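Local coordinates for putative deoxyribonuclease yjjV (Escherichia coli, PDB 1ZZM), which probably hydrolyses ester bonds, as a TatD-type member of the metallo-dependent hydrolases that binds two divalent metal cations per subunit, at residues F230-L233 / C234-R237; R237-A241 / D242-Q246; N251-T254 / L255-P259. One frame throughout, in Å; residues are numbered along the deposited sequence.

Contact 1 of 3, residues F230-L233 / C234-R237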
ATOM      1  N   PHE A 230       9.946   7.134  -8.565  1.00 15.74           N
ATOM      2  CA  PHE A 230      11.150   6.362  -8.835  1.00 16.56           C
ATOM      3  C   PHE A 230      12.341   7.255  -9.204  1.00 18.23           C
ATOM      4  O   PHE A 230      13.470   7.028  -8.747  1.00 16.81           O
ATOM      5  CB  PHE A 230      10.890   5.348  -9.965  1.00 17.67           C
ATOM      6  CG  PHE A 230      12.133   4.622 -10.425  1.00 15.71           C
ATOM      7  CD1 PHE A 230      12.675   3.589  -9.657  1.00 16.17           C
ATOM      8  CD2 PHE A 230      12.759   4.977 -11.605  1.00 18.78           C
ATOM      9  CE1 PHE A 230      13.828   2.919 -10.067  1.00 16.73           C
ATOM     10  CE2 PHE A 230      13.905   4.323 -12.027  1.00 20.21           C
ATOM     11  CZ  PHE A 230      14.448   3.278 -11.247  1.00 18.09           C
ATOM     12  N   ALA A 231      12.101   8.259 -10.043  1.00 17.43           N
ATOM     13  CA  ALA A 231      13.183   9.160 -10.454  1.00 18.56           C
ATOM     14  C   ALA A 231      13.739   9.844  -9.215  1.00 17.58           C
ATOM     15  O   ALA A 231      14.940  10.004  -9.073  1.00 21.14           O
ATOM     16  CB  ALA A 231      12.668  10.208 -11.460  1.00 16.77           C
ATOM     17  N   VAL A 232      12.868  10.248  -8.304  1.00 16.55           N
ATOM     18  CA  VAL A 232      13.342  10.889  -7.091  1.00 15.48           C
ATOM     19  C   VAL A 232      14.070   9.899  -6.191  1.00 16.68           C
ATOM     20  O   VAL A 232      15.082  10.236  -5.562  1.00 19.46           O
ATOM     21  CB  VAL A 232      12.178  11.538  -6.358  1.00 15.50           C
ATOM     22  CG1 VAL A 232      12.622  12.083  -5.012  1.00 15.01           C
ATOM     23  CG2 VAL A 232      11.619  12.659  -7.222  1.00 19.67           C
ATOM     24  N   LEU A 233      13.556   8.674  -6.114  1.00 15.06           N
ATOM     25  CA  LEU A 233      14.207   7.644  -5.296  1.00 13.51           C
ATOM     26  C   LEU A 233      15.625   7.409  -5.808  1.00 15.73           C
ATOM     27  O   LEU A 233      16.541   7.169  -5.032  1.00 18.32           O
ATOM     28  CB  LEU A 233      13.437   6.328  -5.366  1.00 11.67           C
ATOM     29  CG  LEU A 233      14.026   5.145  -4.584  1.00 15.57           C
ATOM     30  CD1 LEU A 233      14.074   5.470  -3.099  1.00 11.23           C
ATOM     31  CD2 LEU A 233      13.156   3.866  -4.837  1.00 16.29           C
ATOM     32  N   CYS A 234      15.809   7.463  -7.123  1.00 15.18           N
ATOM     33  CA  CYS A 234      17.147   7.265  -7.670  1.00 18.88           C
ATOM     34  C   CYS A 234      18.097   8.376  -7.226  1.00 21.84           C
ATOM     35  O   CYS A 234      19.292   8.139  -7.064  1.00 23.82           O
ATOM     36  CB  CYS A 234      17.114   7.221  -9.189  1.00 20.61           C
ATOM     37  SG  CYS A 234      16.338   5.755  -9.838  1.00 25.90           S
ATOM     38  N   GLU A 235      17.572   9.578  -7.025  1.00 20.14           N
ATOM     39  CA  GLU A 235      18.412  10.694  -6.604  1.00 24.68           C
ATOM     40  C   GLU A 235      18.858  10.493  -5.158  1.00 24.28           C
ATOM     41  O   GLU A 235      19.920  10.967  -4.752  1.00 25.51           O
ATOM     42  CB  GLU A 235      17.646  12.022  -6.737  1.00 25.90           C
ATOM     43  CG  GLU A 235      17.426  12.478  -8.183  1.00 30.87           C
ATOM     44  CD  GLU A 235      16.301  13.502  -8.329  1.00 32.02           C
ATOM     45  OE1 GLU A 235      15.840  14.071  -7.307  1.00 30.05           O
ATOM     46  OE2 GLU A 235      15.883  13.732  -9.490  1.00 38.13           O
ATOM     47  N   LEU A 236      18.039   9.796  -4.379  1.00 20.74           N
ATOM     48  CA  LEU A 236      18.345   9.541  -2.980  1.00 19.98           C
ATOM     49  C   LEU A 236      19.281   8.370  -2.756  1.00 21.79           C
ATOM     50  O   LEU A 236      20.053   8.343  -1.799  1.00 23.86           O
ATOM     51  CB  LEU A 236      17.067   9.231  -2.204  1.00 19.44           C
ATOM     52  CG  LEU A 236      16.052  10.348  -2.050  1.00 22.18           C
ATOM     53  CD1 LEU A 236      14.788   9.835  -1.348  1.00 14.91           C
ATOM     54  CD2 LEU A 236      16.716  11.450  -1.278  1.00 19.66           C
ATOM     55  N   ARG A 237      19.198   7.386  -3.630  1.00 21.60           N
ATOM     56  CA  ARG A 237      19.997   6.184  -3.465  1.00 21.37           C
ATOM     57  C   ARG A 237      21.343   6.220  -4.132  1.00 24.40           C
ATOM     58  O   ARG A 237      21.554   6.985  -5.065  1.00 25.90           O
ATOM     59  CB  ARG A 237      19.222   4.992  -4.021  1.00 24.19           C
ATOM     60  CG  ARG A 237      17.852   4.830  -3.379  1.00 26.97           C
ATOM     61  CD  ARG A 237      18.004   4.455  -1.912  1.00 22.64           C
ATOM     62  NE  ARG A 237      18.712   3.183  -1.748  1.00 20.30           N
ATOM     63  CZ  ARG A 237      18.608   2.407  -0.668  1.00 18.71           C
ATOM     64  NH1 ARG A 237      17.812   2.776   0.338  1.00 18.60           N
ATOM     65  NH2 ARG A 237      19.307   1.278  -0.584  1.00 14.77           N
TER
HETATM   66  O   HOH W   1      16.887  11.062 -10.961  1.00 38.98           O

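Contact 2 of 3, residues R237-A241 / D242-Q246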
ATOM      1  N   ARG A 237      19.198   7.386  -3.630  1.00 21.60           N
ATOM      2  CA  ARG A 237      19.997   6.184  -3.465  1.00 21.37           C
ATOM      3  C   ARG A 237      21.343   6.220  -4.132  1.00 24.40           C
ATOM      4  O   ARG A 237      21.554   6.985  -5.065  1.00 25.90           O
ATOM      5  CB  ARG A 237      19.222   4.992  -4.021  1.00 24.19           C
ATOM      6  CG  ARG A 237      17.852   4.830  -3.379  1.00 26.97           C
ATOM      7  CD  ARG A 237      18.004   4.455  -1.912  1.00 22.64           C
ATOM      8  NE  ARG A 237      18.712   3.183  -1.748  1.00 20.30           N
ATOM      9  CZ  ARG A 237      18.608   2.407  -0.668  1.00 18.71           C
ATOM     10  NH1 ARG A 237      17.812   2.776   0.338  1.00 18.60           N
ATOM     11  NH2 ARG A 237      19.307   1.278  -0.584  1.00 14.77           N
ATOM     12  N   ARG A 238      22.239   5.355  -3.672  1.00 24.83           N
ATOM     13  CA  ARG A 238      23.564   5.243  -4.278  1.00 27.85           C
ATOM     14  C   ARG A 238      23.539   4.276  -5.466  1.00 26.73           C
ATOM     15  O   ARG A 238      24.247   4.486  -6.444  1.00 28.86           O
ATOM     16  CB  ARG A 238      24.595   4.742  -3.251  1.00 30.35           C
ATOM     17  CG  ARG A 238      24.981   5.758  -2.184  1.00 39.60           C
ATOM     18  CD  ARG A 238      25.689   6.970  -2.782  1.00 43.85           C
ATOM     19  NE  ARG A 238      26.994   6.653  -3.372  1.00 50.27           N
ATOM     20  CZ  ARG A 238      28.131   6.533  -2.687  1.00 53.17           C
ATOM     21  NH1 ARG A 238      28.140   6.706  -1.367  1.00 53.17           N
ATOM     22  NH2 ARG A 238      29.263   6.245  -3.327  1.00 52.74           N
ATOM     23  N   GLU A 239      22.724   3.224  -5.387  1.00 23.85           N
ATOM     24  CA  GLU A 239      22.653   2.227  -6.462  1.00 23.19           C
ATOM     25  C   GLU A 239      22.200   2.802  -7.793  1.00 23.63           C
ATOM     26  O   GLU A 239      21.470   3.793  -7.838  1.00 25.85           O
ATOM     27  CB  GLU A 239      21.705   1.068  -6.088  1.00 23.36           C
ATOM     28  CG  GLU A 239      21.996   0.367  -4.761  1.00 22.43           C
ATOM     29  CD  GLU A 239      21.340   1.055  -3.562  1.00 24.29           C
ATOM     30  OE1 GLU A 239      20.821   2.178  -3.700  1.00 23.79           O
ATOM     31  OE2 GLU A 239      21.343   0.484  -2.464  1.00 22.10           O
ATOM     32  N   PRO A 240      22.645   2.197  -8.901  1.00 24.19           N
ATOM     33  CA  PRO A 240      22.256   2.672 -10.233  1.00 25.70           C
ATOM     34  C   PRO A 240      20.755   2.451 -10.375  1.00 24.14           C
ATOM     35  O   PRO A 240      20.195   1.564  -9.729  1.00 20.52           O
ATOM     36  CB  PRO A 240      23.021   1.754 -11.185  1.00 26.85           C
ATOM     37  CG  PRO A 240      24.135   1.189 -10.349  1.00 27.06           C
ATOM     38  CD  PRO A 240      23.519   1.016  -8.997  1.00 25.37           C
ATOM     39  N   ALA A 241      20.130   3.249 -11.230  1.00 22.45           N
ATOM     40  CA  ALA A 241      18.702   3.163 -11.479  1.00 23.59           C
ATOM     41  C   ALA A 241      18.234   1.779 -11.917  1.00 23.83           C
ATOM     42  O   ALA A 241      17.167   1.335 -11.501  1.00 21.83           O
ATOM     43  CB  ALA A 241      18.282   4.209 -12.523  1.00 23.72           C
ATOM     44  N   ASP A 242      19.002   1.087 -12.755  1.00 22.77           N
ATOM     45  CA  ASP A 242      18.552  -0.226 -13.182  1.00 24.07           C
ATOM     46  C   ASP A 242      18.542  -1.229 -12.038  1.00 21.84           C
ATOM     47  O   ASP A 242      17.692  -2.119 -11.995  1.00 22.12           O
ATOM     48  CB  ASP A 242      19.381  -0.719 -14.373  1.00 28.14           C
ATOM     49  CG  ASP A 242      18.780  -0.282 -15.717  1.00 36.11           C
ATOM     50  OD1 ASP A 242      18.414   0.911 -15.868  1.00 39.93           O
ATOM     51  OD2 ASP A 242      18.668  -1.132 -16.633  1.00 43.02           O
ATOM     52  N   GLU A 243      19.458  -1.069 -11.087  1.00 19.54           N
ATOM     53  CA  GLU A 243      19.485  -1.981  -9.957  1.00 20.43           C
ATOM     54  C   GLU A 243      18.293  -1.678  -9.026  1.00 17.75           C
ATOM     55  O   GLU A 243      17.677  -2.596  -8.457  1.00 16.57           O
ATOM     56  CB  GLU A 243      20.777  -1.824  -9.168  1.00 22.51           C
ATOM     57  CG  GLU A 243      20.986  -2.942  -8.162  1.00 28.23           C
ATOM     58  CD  GLU A 243      21.960  -2.558  -7.071  1.00 30.46           C
ATOM     59  OE1 GLU A 243      22.998  -1.943  -7.385  1.00 27.32           O
ATOM     60  OE2 GLU A 243      21.682  -2.875  -5.895  1.00 34.91           O
ATOM     61  N   ILE A 244      17.986  -0.397  -8.857  1.00 14.82           N
ATOM     62  CA  ILE A 244      16.875  -0.009  -8.000  1.00 12.85           C
ATOM     63  C   ILE A 244      15.556  -0.484  -8.604  1.00 16.35           C
ATOM     64  O   ILE A 244      14.732  -1.083  -7.916  1.00 19.09           O
ATOM     65  CB  ILE A 244      16.801   1.535  -7.804  1.00 15.93           C
ATOM     66  CG1 ILE A 244      18.083   2.040  -7.120  1.00 14.00           C
ATOM     67  CG2 ILE A 244      15.534   1.906  -6.955  1.00 12.12           C
ATOM     68  CD1 ILE A 244      18.191   3.594  -7.129  1.00 14.97           C
ATOM     69  N   ALA A 245      15.357  -0.229  -9.892  1.00 14.78           N
ATOM     70  CA  ALA A 245      14.116  -0.647 -10.544  1.00 15.87           C
ATOM     71  C   ALA A 245      13.924  -2.150 -10.396  1.00 16.54           C
ATOM     72  O   ALA A 245      12.824  -2.615 -10.094  1.00 15.36           O
ATOM     73  CB  ALA A 245      14.146  -0.273 -12.008  1.00 15.14           C
ATOM     74  N   GLN A 246      14.988  -2.925 -10.622  1.00 16.42           N
ATOM     75  CA  GLN A 246      14.876  -4.377 -10.507  1.00 17.96           C
ATOM     76  C   GLN A 246      14.593  -4.811  -9.072  1.00 16.14           C
ATOM     77  O   GLN A 246      13.862  -5.772  -8.840  1.00 17.67           O
ATOM     78  CB  GLN A 246      16.150  -5.098 -10.975  1.00 19.18           C
ATOM     79  CG  GLN A 246      15.962  -6.613 -10.972  1.00 29.86           C
ATOM     80  CD  GLN A 246      14.786  -7.040 -11.857  1.00 36.79           C
ATOM     81  OE1 GLN A 246      14.798  -6.838 -13.083  1.00 43.02           O
ATOM     82  NE2 GLN A 246      13.754  -7.610 -11.237  1.00 37.28           N
TER

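Contact 3 of 3, residues N251-T254 / L255-P259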
ATOM      1  N   ASN A 251      11.180  -7.199  -4.928  1.00 11.03           N
ATOM      2  CA  ASN A 251      10.621  -7.028  -3.594  1.00 13.84           C
ATOM      3  C   ASN A 251       9.107  -7.226  -3.630  1.00 11.55           C
ATOM      4  O   ASN A 251       8.526  -7.911  -2.759  1.00  9.27           O
ATOM      5  CB  ASN A 251      10.943  -5.614  -3.085  1.00 11.36           C
ATOM      6  CG  ASN A 251      12.438  -5.398  -2.847  1.00 14.33           C
ATOM      7  OD1 ASN A 251      13.240  -6.344  -2.901  1.00 12.53           O
ATOM      8  ND2 ASN A 251      12.817  -4.161  -2.563  1.00 12.97           N
ATOM      9  N   THR A 252       8.474  -6.610  -4.631  1.00  9.34           N
ATOM     10  CA  THR A 252       7.032  -6.700  -4.828  1.00 10.72           C
ATOM     11  C   THR A 252       6.636  -8.167  -5.081  1.00 12.55           C
ATOM     12  O   THR A 252       5.660  -8.672  -4.542  1.00 14.14           O
ATOM     13  CB  THR A 252       6.622  -5.799  -6.015  1.00 11.86           C
ATOM     14  OG1 THR A 252       7.048  -4.455  -5.749  1.00 12.70           O
ATOM     15  CG2 THR A 252       5.086  -5.837  -6.250  1.00 13.12           C
ATOM     16  N   TYR A 253       7.431  -8.851  -5.889  1.00 13.97           N
ATOM     17  CA  TYR A 253       7.194 -10.261  -6.213  1.00 11.77           C
ATOM     18  C   TYR A 253       7.347 -11.117  -4.951  1.00 11.61           C
ATOM     19  O   TYR A 253       6.535 -12.015  -4.681  1.00 14.67           O
ATOM     20  CB  TYR A 253       8.227 -10.677  -7.284  1.00 15.36           C
ATOM     21  CG  TYR A 253       8.108 -12.102  -7.751  1.00 22.01           C
ATOM     22  CD1 TYR A 253       7.443 -12.402  -8.937  1.00 29.38           C
ATOM     23  CD2 TYR A 253       8.642 -13.152  -7.002  1.00 27.00           C
ATOM     24  CE1 TYR A 253       7.306 -13.712  -9.380  1.00 30.53           C
ATOM     25  CE2 TYR A 253       8.507 -14.487  -7.433  1.00 31.58           C
ATOM     26  CZ  TYR A 253       7.832 -14.750  -8.626  1.00 34.33           C
ATOM     27  OH  TYR A 253       7.642 -16.042  -9.067  1.00 37.74           O
ATOM     28  N   THR A 254       8.389 -10.847  -4.173  1.00 14.44           N
ATOM     29  CA  THR A 254       8.648 -11.632  -2.971  1.00 16.37           C
ATOM     30  C   THR A 254       7.557 -11.474  -1.913  1.00 16.63           C
ATOM     31  O   THR A 254       7.178 -12.433  -1.242  1.00 15.71           O
ATOM     32  CB  THR A 254      10.014 -11.269  -2.369  1.00 19.49           C
ATOM     33  OG1 THR A 254      11.037 -11.533  -3.341  1.00 22.52           O
ATOM     34  CG2 THR A 254      10.279 -12.106  -1.137  1.00 23.73           C
ATOM     35  N   LEU A 255       7.019 -10.267  -1.803  1.00 12.44           N
ATOM     36  CA  LEU A 255       5.987 -10.020  -0.822  1.00 11.71           C
ATOM     37  C   LEU A 255       4.593 -10.478  -1.247  1.00 14.53           C
ATOM     38  O   LEU A 255       3.913 -11.136  -0.471  1.00 14.56           O
ATOM     39  CB  LEU A 255       5.941  -8.520  -0.491  1.00 13.28           C
ATOM     40  CG  LEU A 255       4.934  -8.179   0.633  1.00 10.52           C
ATOM     41  CD1 LEU A 255       5.400  -8.871   1.911  1.00 13.23           C
ATOM     42  CD2 LEU A 255       4.846  -6.646   0.860  1.00  9.42           C
ATOM     43  N   PHE A 256       4.193 -10.142  -2.478  1.00 14.43           N
ATOM     44  CA  PHE A 256       2.845 -10.421  -3.015  1.00 18.45           C
ATOM     45  C   PHE A 256       2.692 -11.518  -4.061  1.00 22.57           C
ATOM     46  O   PHE A 256       1.576 -12.024  -4.289  1.00 24.12           O
ATOM     47  CB  PHE A 256       2.276  -9.171  -3.687  1.00 13.87           C
ATOM     48  CG  PHE A 256       2.190  -7.986  -2.803  1.00 13.61           C
ATOM     49  CD1 PHE A 256       1.251  -7.940  -1.773  1.00 14.17           C
ATOM     50  CD2 PHE A 256       3.016  -6.872  -3.027  1.00 14.42           C
ATOM     51  CE1 PHE A 256       1.131  -6.815  -0.993  1.00 14.38           C
ATOM     52  CE2 PHE A 256       2.898  -5.747  -2.250  1.00 15.76           C
ATOM     53  CZ  PHE A 256       1.952  -5.711  -1.225  1.00 16.03           C
ATOM     54  N   ASN A 257       3.794 -11.840  -4.728  1.00 25.40           N
ATOM     55  CA  ASN A 257       3.803 -12.818  -5.821  1.00 28.13           C
ATOM     56  C   ASN A 257       3.147 -12.175  -7.064  1.00 29.42           C
ATOM     57  O   ASN A 257       2.371 -12.809  -7.787  1.00 29.85           O
ATOM     58  CB  ASN A 257       3.079 -14.113  -5.427  1.00 28.72           C
ATOM     59  CG  ASN A 257       3.611 -15.334  -6.191  1.00 32.47           C
ATOM     60  OD1 ASN A 257       4.815 -15.460  -6.421  1.00 33.85           O
ATOM     61  ND2 ASN A 257       2.723 -16.240  -6.557  1.00 33.32           N
ATOM     62  N   VAL A 258       3.460 -10.895  -7.289  1.00 29.23           N
ATOM     63  CA  VAL A 258       2.954 -10.132  -8.440  1.00 30.48           C
ATOM     64  C   VAL A 258       4.161  -9.856  -9.353  1.00 33.49           C
ATOM     65  O   VAL A 258       5.030  -9.053  -9.000  1.00 33.99           O
ATOM     66  CB  VAL A 258       2.332  -8.779  -7.987  1.00 27.34           C
ATOM     67  CG1 VAL A 258       2.041  -7.895  -9.193  1.00 28.51           C
ATOM     68  CG2 VAL A 258       1.052  -9.038  -7.205  1.00 26.96           C
ATOM     69  N   PRO A 259       4.220 -10.508 -10.540  1.00 38.19           N
ATOM     70  CA  PRO A 259       5.283 -10.409 -11.560  1.00 40.33           C
ATOM     71  C   PRO A 259       5.437  -9.065 -12.278  1.00 43.38           C
ATOM     72  O   PRO A 259       6.576  -8.535 -12.356  1.00 46.42           O
ATOM     73  CB  PRO A 259       4.911 -11.515 -12.534  1.00 39.41           C
ATOM     74  CG  PRO A 259       3.424 -11.396 -12.570  1.00 40.23           C
ATOM     75  CD  PRO A 259       3.065 -11.254 -11.081  1.00 39.12           C
ATOM     76  OXT PRO A 259       4.418  -8.564 -12.790  1.00 46.27           O
TER
HETATM   77  O   HOH W   2       6.538 -14.599  -4.335  1.00 30.51           O

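Contact 1 of 3, residues F230-L233 / C234-R237
Phe230 and Cys234, one helical turn apart, meet through a sulfur-aromatic contact in the last turns of helix 226-236. Cys234 SG lies over one face of the phenyl ring, 3.7 Å from its centroid and shifted toward the rim, so that CZ is the closest ring atom. Phe230 holds CG anti to its own backbone N (chi1 173°), which swings the ring forward along the helix to present one face to the sulfur. The same two residues are joined through the main chain, where Cys234 N donates to Phe230 O at 2.9 Å.

The next three carbonyls each have at least two partners. Ala231 O accepts a weak bond from Glu235 N and also a water, which donates to Ala231 O at 2.9 Å and to Glu235 OE2 at 3.2 Å. With CG anti to its carbonyl carbon, the glutamate runs extended back along the preceding turn, where the water ties it to Ala231 O. Val232 O accepts Leu236 N at 3.2 Å as its i to i+4 partner, with a weak second donor in Glu235 N. Leu233 O likewise receives Arg237 N at 3.0 Å, nearly along the C=O axis, and a weak bond from Leu236 N. The helix ends here: Arg237 is the first residue to leave helical angles.

Beside that last bond, Leu233 and Arg237 run side by side in the same direction, CD1 of the leucine 3.8 Å from CG of the arginine. The guanidinium group is satisfied beyond the helix: NH1 reaches Ile194 O and Leu197 O, and NE and NH2 go to the carboxylate of Glu239. Leu233 also packs on Ile194, and Val232 and Leu236 touch Arg191, so this face rests on helix 190-196, while Phe230 turns to Ile244 and Ala245 of helix 241-256.

Contact 2 of 3, residues R237-A241 / D242-Q246
Ile244 reaches back from the first turn of helix 241-256 into the bend that precedes it. Its CD1 lies 3.6 Å from Arg237 CB and 3.4 Å from Glu239 O, while CG1 rests against Pro240 O. Glu243 crosses Glu239 and Pro240 obliquely: its carboxylate is turned 89° from that of Glu239, OE2 meeting Glu239 CG at 3.4 Å and OE1 lying near Pro240 CD. Glu243 thus sets its carboxylate oxygens against the methylene carbons of Glu239, not against its carboxylate; the two OE2 atoms stay 4.8 Å apart, and the like charges would be expected to disfavour a closer approach.

Pro240 is the N-cap of this helix, at the end of the short loop joining helices 226-236 and 241-256. Its carbonyl accepts Ile244 N at 3.1 Å, in the carbonyl plane, with a weak bond from Glu243 N; Ala241 O then takes Ala245 N at 2.9 Å, almost straight at 171°.

Behind this shell, Arg237 fixes Glu239 side-on, NE bonding to OE1 at 3.0 Å and NH2 to OE2 at 2.9 Å in a salt bridge. Both oxygens are met on their syn sides and lie close to the guanidinium plane. Farther out, Leu199 backs Glu239 and Glu243, and Arg4 pairs with Asp242 OD1.

Contact 3 of 3, residues N251-T254 / L255-P259
Tyr253 and Asn257 both carry CG opposite the backbone N, with chi1 of -179° for the tyrosine and -153° for the asparagine, and these torsions send the two side chains out side by side in the same direction. The amide oxygen OD1 of Asn257 comes to rest over one face of the phenol ring, toward the rim and 3.8 Å from CZ, with the amide plane steeply inclined to the ring. Pro259 approaches the same ring differently, its CA at the edge, in plane, 3.9 Å from CD1.

Asn257 is the first residue past helix 241-256 and has positive phi, which turns the chain so that the C-terminal residues pass back alongside Tyr253. Its N donates to Tyr253 O at 2.7 Å from above the carbonyl plane, closing the last helical turn at a bent angle of 130°. A water donates to Tyr253 O at 2.6 Å and to Asn257 OD1 at 2.8 Å, bridging carbonyl and amide and giving Tyr253 O a second donor. Val258 N and O, by contrast, are buried here and have no polar partner in the model.

The two preceding bonds are regular: Leu255 N binds Asn251 O, and Phe256 N binds Thr252 O at 2.9 Å. On this inner face Thr252 CG2 approaches Phe256 CD2 at 4.0 Å, while Thr252 OG1 bonds to Leu248 O. Leu255 CD2 lies over one face of the phenylalanine ring.

Asn251 ND2 reaches Leu199 O and Leu202 O, holding the helix to the chain around strand 202-204. Phe256 packs on Leu203 of that strand, Val155 of strand 154-156 and Val93 of strand 92-93, so the helix ends against the strands of the TIM-barrel fold, with Val258 also on Val93.

Contacts 1 and 2 form one corner: they share Arg237, their centres lie about 8 Å apart, and helix 226-236 is followed by helix 241-256 after the short loop 237-240. Across that corner Phe230 CZ comes 3.4 Å from Ala241 O, and Cys234 SG 3.7 Å from Ala241 CB. Contact 3 lies at the far end of the second helix, its centre about 18 Å from that of contact 2 and 21 Å from that of contact 1, touching neither. Of the three it is the one near the metal-binding residues, the side chain of Phe256 lying about 8 Å from those of His9 and His157; contacts 1 and 2 lie away from that site.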